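Local structure of dihydropteroate synthase (Anaplasma phagocytophilum, 6UCZ) at residues 137-148 / 188-197. The protein probably joins p-aminobenzoate to a pterin pyrophosphate to give dihydropteroate in folate biosynthesis, and binds a pterin monophosphate. Residues are numbered along the deposited sequence; the frame is centred on the assembly and turned at random.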
loop_
_atom_site.group_PDB
_atom_site.type_symbol
_atom_site.label_atom_id
_atom_site.label_comp_id
_atom_site.label_asym_id
_atom_site.label_seq_id
_atom_site.Cartn_x
_atom_site.Cartn_y
_atom_site.Cartn_z
ATOM N N GLY A 137 -7.083 7.271 1.912
ATOM C CA GLY A 137 -6.774 7.997 3.130
ATOM C C GLY A 137 -7.987 8.700 3.720
ATOM O O GLY A 137 -7.961 9.912 3.946
ATOM N N LEU A 138 -9.062 7.947 3.948
ATOM C CA LEU A 138 -10.321 8.473 4.477
ATOM C C LEU A 138 -10.973 9.455 3.504
ATOM O O LEU A 138 -11.653 10.396 3.909
ATOM C CB LEU A 138 -10.128 9.123 5.850
ATOM C CG LEU A 138 -9.269 8.354 6.853
ATOM C CD1 LEU A 138 -9.322 9.046 8.213
ATOM C CD2 LEU A 138 -9.684 6.885 6.945
ATOM N N LEU A 139 -10.727 9.272 2.207
ATOM C CA LEU A 139 -11.497 10.001 1.212
ATOM C C LEU A 139 -12.974 9.642 1.328
ATOM O O LEU A 139 -13.847 10.492 1.126
ATOM C CB LEU A 139 -10.956 9.707 -0.186
ATOM C CG LEU A 139 -11.621 10.317 -1.417
ATOM C CD1 LEU A 139 -11.580 11.849 -1.398
ATOM C CD2 LEU A 139 -10.892 9.777 -2.633
ATOM N N ASP A 140 -13.271 8.372 1.611
ATOM C CA ASP A 140 -14.634 7.974 1.979
ATOM C C ASP A 140 -14.858 8.311 3.451
ATOM O O ASP A 140 -14.177 7.741 4.316
ATOM C CB ASP A 140 -14.832 6.484 1.736
ATOM C CG ASP A 140 -16.294 6.051 1.853
ATOM O OD1 ASP A 140 -17.042 6.634 2.657
ATOM O OD2 ASP A 140 -16.687 5.102 1.140
ATOM N N PRO A 141 -15.772 9.227 3.782
ATOM C CA PRO A 141 -15.968 9.608 5.193
ATOM C C PRO A 141 -16.495 8.483 6.076
ATOM O O PRO A 141 -16.471 8.630 7.304
ATOM C CB PRO A 141 -16.974 10.766 5.115
ATOM C CG PRO A 141 -16.963 11.206 3.691
ATOM C CD PRO A 141 -16.628 10.001 2.874
ATOM N N ASP A 142 -16.994 7.393 5.498
ATOM C CA ASP A 142 -17.435 6.237 6.268
ATOM C C ASP A 142 -16.307 5.266 6.567
ATOM O O ASP A 142 -16.533 4.278 7.277
ATOM C CB ASP A 142 -18.549 5.483 5.537
ATOM C CG ASP A 142 -19.850 6.249 5.516
ATOM O OD1 ASP A 142 -20.122 6.994 6.488
ATOM O OD2 ASP A 142 -20.595 6.113 4.523
ATOM N N MET A 143 -15.115 5.488 6.011
ATOM C CA MET A 143 -14.031 4.544 6.260
ATOM C C MET A 143 -13.702 4.413 7.745
ATOM O O MET A 143 -13.527 3.271 8.203
ATOM C CB MET A 143 -12.783 4.924 5.442
ATOM C CG MET A 143 -11.747 3.801 5.375
ATOM S SD MET A 143 -12.335 2.333 4.497
ATOM C CE MET A 143 -11.941 2.676 2.781
ATOM N N PRO A 144 -13.622 5.489 8.545
ATOM C CA PRO A 144 -13.300 5.298 9.973
ATOM C C PRO A 144 -14.289 4.419 10.724
ATOM O O PRO A 144 -13.878 3.601 11.557
ATOM C CB PRO A 144 -13.285 6.732 10.516
ATOM C CG PRO A 144 -12.913 7.564 9.327
ATOM C CD PRO A 144 -13.626 6.919 8.181
ATOM N N ALA A 145 -15.586 4.561 10.453
ATOM C CA ALA A 145 -16.570 3.730 11.135
ATOM C C ALA A 145 -16.374 2.260 10.786
ATOM O O ALA A 145 -16.470 1.391 11.659
ATOM C CB ALA A 145 -17.988 4.193 10.778
ATOM N N ILE A 146 -16.063 1.968 9.520
ATOM C CA ILE A 146 -15.827 0.588 9.097
ATOM C C ILE A 146 -14.598 0.008 9.791
ATOM O O ILE A 146 -14.624 -1.121 10.291
ATOM C CB ILE A 146 -15.683 0.510 7.566
ATOM C CG1 ILE A 146 -17.024 0.772 6.889
ATOM C CG2 ILE A 146 -15.156 -0.856 7.152
ATOM C CD1 ILE A 146 -18.159 0.050 7.551
ATOM N N ALA A 147 -13.494 0.762 9.817
ATOM C CA ALA A 147 -12.287 0.252 10.461
ATOM C C ALA A 147 -12.507 0.035 11.952
ATOM O O ALA A 147 -12.087 -0.989 12.507
ATOM C CB ALA A 147 -11.119 1.212 10.226
ATOM N N ALA A 148 -13.186 0.978 12.612
ATOM C CA ALA A 148 -13.380 0.864 14.051
ATOM C C ALA A 148 -14.292 -0.302 14.398
ATOM O O ALA A 148 -13.993 -1.066 15.322
ATOM C CB ALA A 148 -13.961 2.163 14.613
ATOM N N ARG A 188 -5.703 12.573 9.703
ATOM C CA ARG A 188 -6.484 11.362 9.481
ATOM C C ARG A 188 -6.325 10.368 10.626
ATOM O O ARG A 188 -7.279 9.662 10.975
ATOM C CB ARG A 188 -6.104 10.751 8.140
ATOM C CG ARG A 188 -6.858 11.427 7.005
ATOM C CD ARG A 188 -5.957 11.751 5.845
ATOM N NE ARG A 188 -6.708 12.339 4.743
ATOM C CZ ARG A 188 -6.794 13.648 4.512
ATOM N NH1 ARG A 188 -6.165 14.508 5.303
ATOM N NH2 ARG A 188 -7.501 14.090 3.482
ATOM N N VAL A 189 -5.117 10.262 11.187
ATOM C CA VAL A 189 -4.929 9.480 12.406
ATOM C C VAL A 189 -5.889 9.956 13.487
ATOM O O VAL A 189 -6.552 9.152 14.154
ATOM C CB VAL A 189 -3.468 9.561 12.884
ATOM C CG1 VAL A 189 -3.337 8.978 14.283
ATOM C CG2 VAL A 189 -2.554 8.829 11.928
ATOM N N ASP A 190 -5.977 11.280 13.671
ATOM C CA ASP A 190 -6.869 11.830 14.688
ATOM C C ASP A 190 -8.316 11.452 14.415
ATOM O O ASP A 190 -9.060 11.105 15.340
ATOM C CB ASP A 190 -6.731 13.351 14.760
ATOM C CG ASP A 190 -5.427 13.794 15.390
ATOM O OD1 ASP A 190 -4.841 13.014 16.171
ATOM O OD2 ASP A 190 -4.994 14.929 15.109
ATOM N N THR A 191 -8.736 11.519 13.151
ATOM C CA THR A 191 -10.101 11.133 12.809
ATOM C C THR A 191 -10.371 9.683 13.192
ATOM O O THR A 191 -11.404 9.370 13.799
ATOM C CB THR A 191 -10.344 11.364 11.318
ATOM O OG1 THR A 191 -10.202 12.762 11.030
ATOM C CG2 THR A 191 -11.738 10.901 10.917
ATOM N N LEU A 192 -9.445 8.786 12.855
ATOM C CA LEU A 192 -9.628 7.367 13.149
ATOM C C LEU A 192 -9.744 7.112 14.648
ATOM O O LEU A 192 -10.639 6.390 15.101
ATOM C CB LEU A 192 -8.455 6.568 12.566
ATOM C CG LEU A 192 -8.344 6.479 11.044
ATOM C CD1 LEU A 192 -6.981 5.926 10.629
ATOM C CD2 LEU A 192 -9.460 5.611 10.508
ATOM N N ILE A 193 -8.813 7.667 15.429
ATOM C CA ILE A 193 -8.805 7.434 16.872
ATOM C C ILE A 193 -10.064 7.991 17.512
ATOM O O ILE A 193 -10.663 7.360 18.393
ATOM C CB ILE A 193 -7.536 8.040 17.501
ATOM C CG1 ILE A 193 -6.288 7.336 16.967
ATOM C CG2 ILE A 193 -7.591 7.951 19.020
ATOM C CD1 ILE A 193 -4.992 7.910 17.517
ATOM N N ALA A 194 -10.491 9.181 17.081
ATOM C CA ALA A 194 -11.713 9.763 17.630
ATOM C C ALA A 194 -12.931 8.898 17.334
ATOM O O ALA A 194 -13.882 8.877 18.121
ATOM C CB ALA A 194 -11.924 11.172 17.078
ATOM N N GLN A 195 -12.915 8.167 16.224
ATOM C CA GLN A 195 -14.039 7.336 15.825
ATOM C C GLN A 195 -13.897 5.897 16.297
ATOM O O GLN A 195 -14.684 5.041 15.881
ATOM C CB GLN A 195 -14.203 7.391 14.308
ATOM C CG GLN A 195 -14.608 8.772 13.812
ATOM C CD GLN A 195 -15.283 8.746 12.459
ATOM O OE1 GLN A 195 -16.140 7.905 12.189
ATOM N NE2 GLN A 195 -14.880 9.665 11.586
ATOM N N GLY A 196 -12.908 5.614 17.138
ATOM C CA GLY A 196 -12.800 4.331 17.797
ATOM C C GLY A 196 -11.792 3.359 17.227
ATOM O O GLY A 196 -11.848 2.174 17.575
ATOM N N VAL A 197 -10.882 3.805 16.368
ATOM C CA VAL A 197 -9.817 2.945 15.856
ATOM C C VAL A 197 -8.645 2.976 16.825
ATOM O O VAL A 197 -8.137 4.048 17.173
ATOM C CB VAL A 197 -9.370 3.366 14.446
ATOM C CG1 VAL A 197 -8.160 2.525 14.015
ATOM C CG2 VAL A 197 -10.501 3.198 13.450
HETATM O O HOH W 1 -8.751 11.993 1.859
HETATM O O HOH W 2 -16.888 7.070 9.566
HETATM O O HOH W 3 -14.954 10.452 8.599
#
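Arg-188 starts with CG beside its backbone N (chi1 -83°) and bends at chi2 (135°), which swings NE over to the loop carbonyl of Gly-137. NE donates to Gly-137 O at 2.8 Å, in the carbonyl plane and close to the plane of the guanidinium, the N-H...O angle, 144°, well short of straight. A water that accepts from Arg-188 NH2 donates to the same oxygen, so Gly-137 O is gripped twice; NH1 turns back to Trp-184 O, one helical turn earlier. Leu-138 runs past the aliphatic part of the arginine in the opposite direction, its CD1 3.6 Å from Arg-188 CG, while its CD2 meets Leu-192 CD2 at 3.8 Å.

The protein is a parallel-stranded TIM-type barrel, and here the loop after strand 131-134 and the helix 143-148 it leads into pack against the end of helix 174-194, both over strand 153-157. Gly-137 lies about 9 Å from the bound pterin monophosphate. One turn on from Thr-191, Gln-195 lays its terminal amide against the CB corner of the Pro-144 ring, CD 3.4 Å from Pro-144 CB. The amide is tied back by two waters: one joins OE1 to Pro-141 O and Ala-145 N, the other joins NE2 to Pro-141 O. Gly-196, at positive phi, is the C-prime residue of the Schellman motif that ends the long helix, with Val-197 N bonded to Leu-192 O and Gly-196 N to Ile-193 O. The turn brings the carbonyl of Gln-195 against Ala-148, O to CB 3.2 Å, and places Val-197 CG2 3.8 Å from Ala-147 CB.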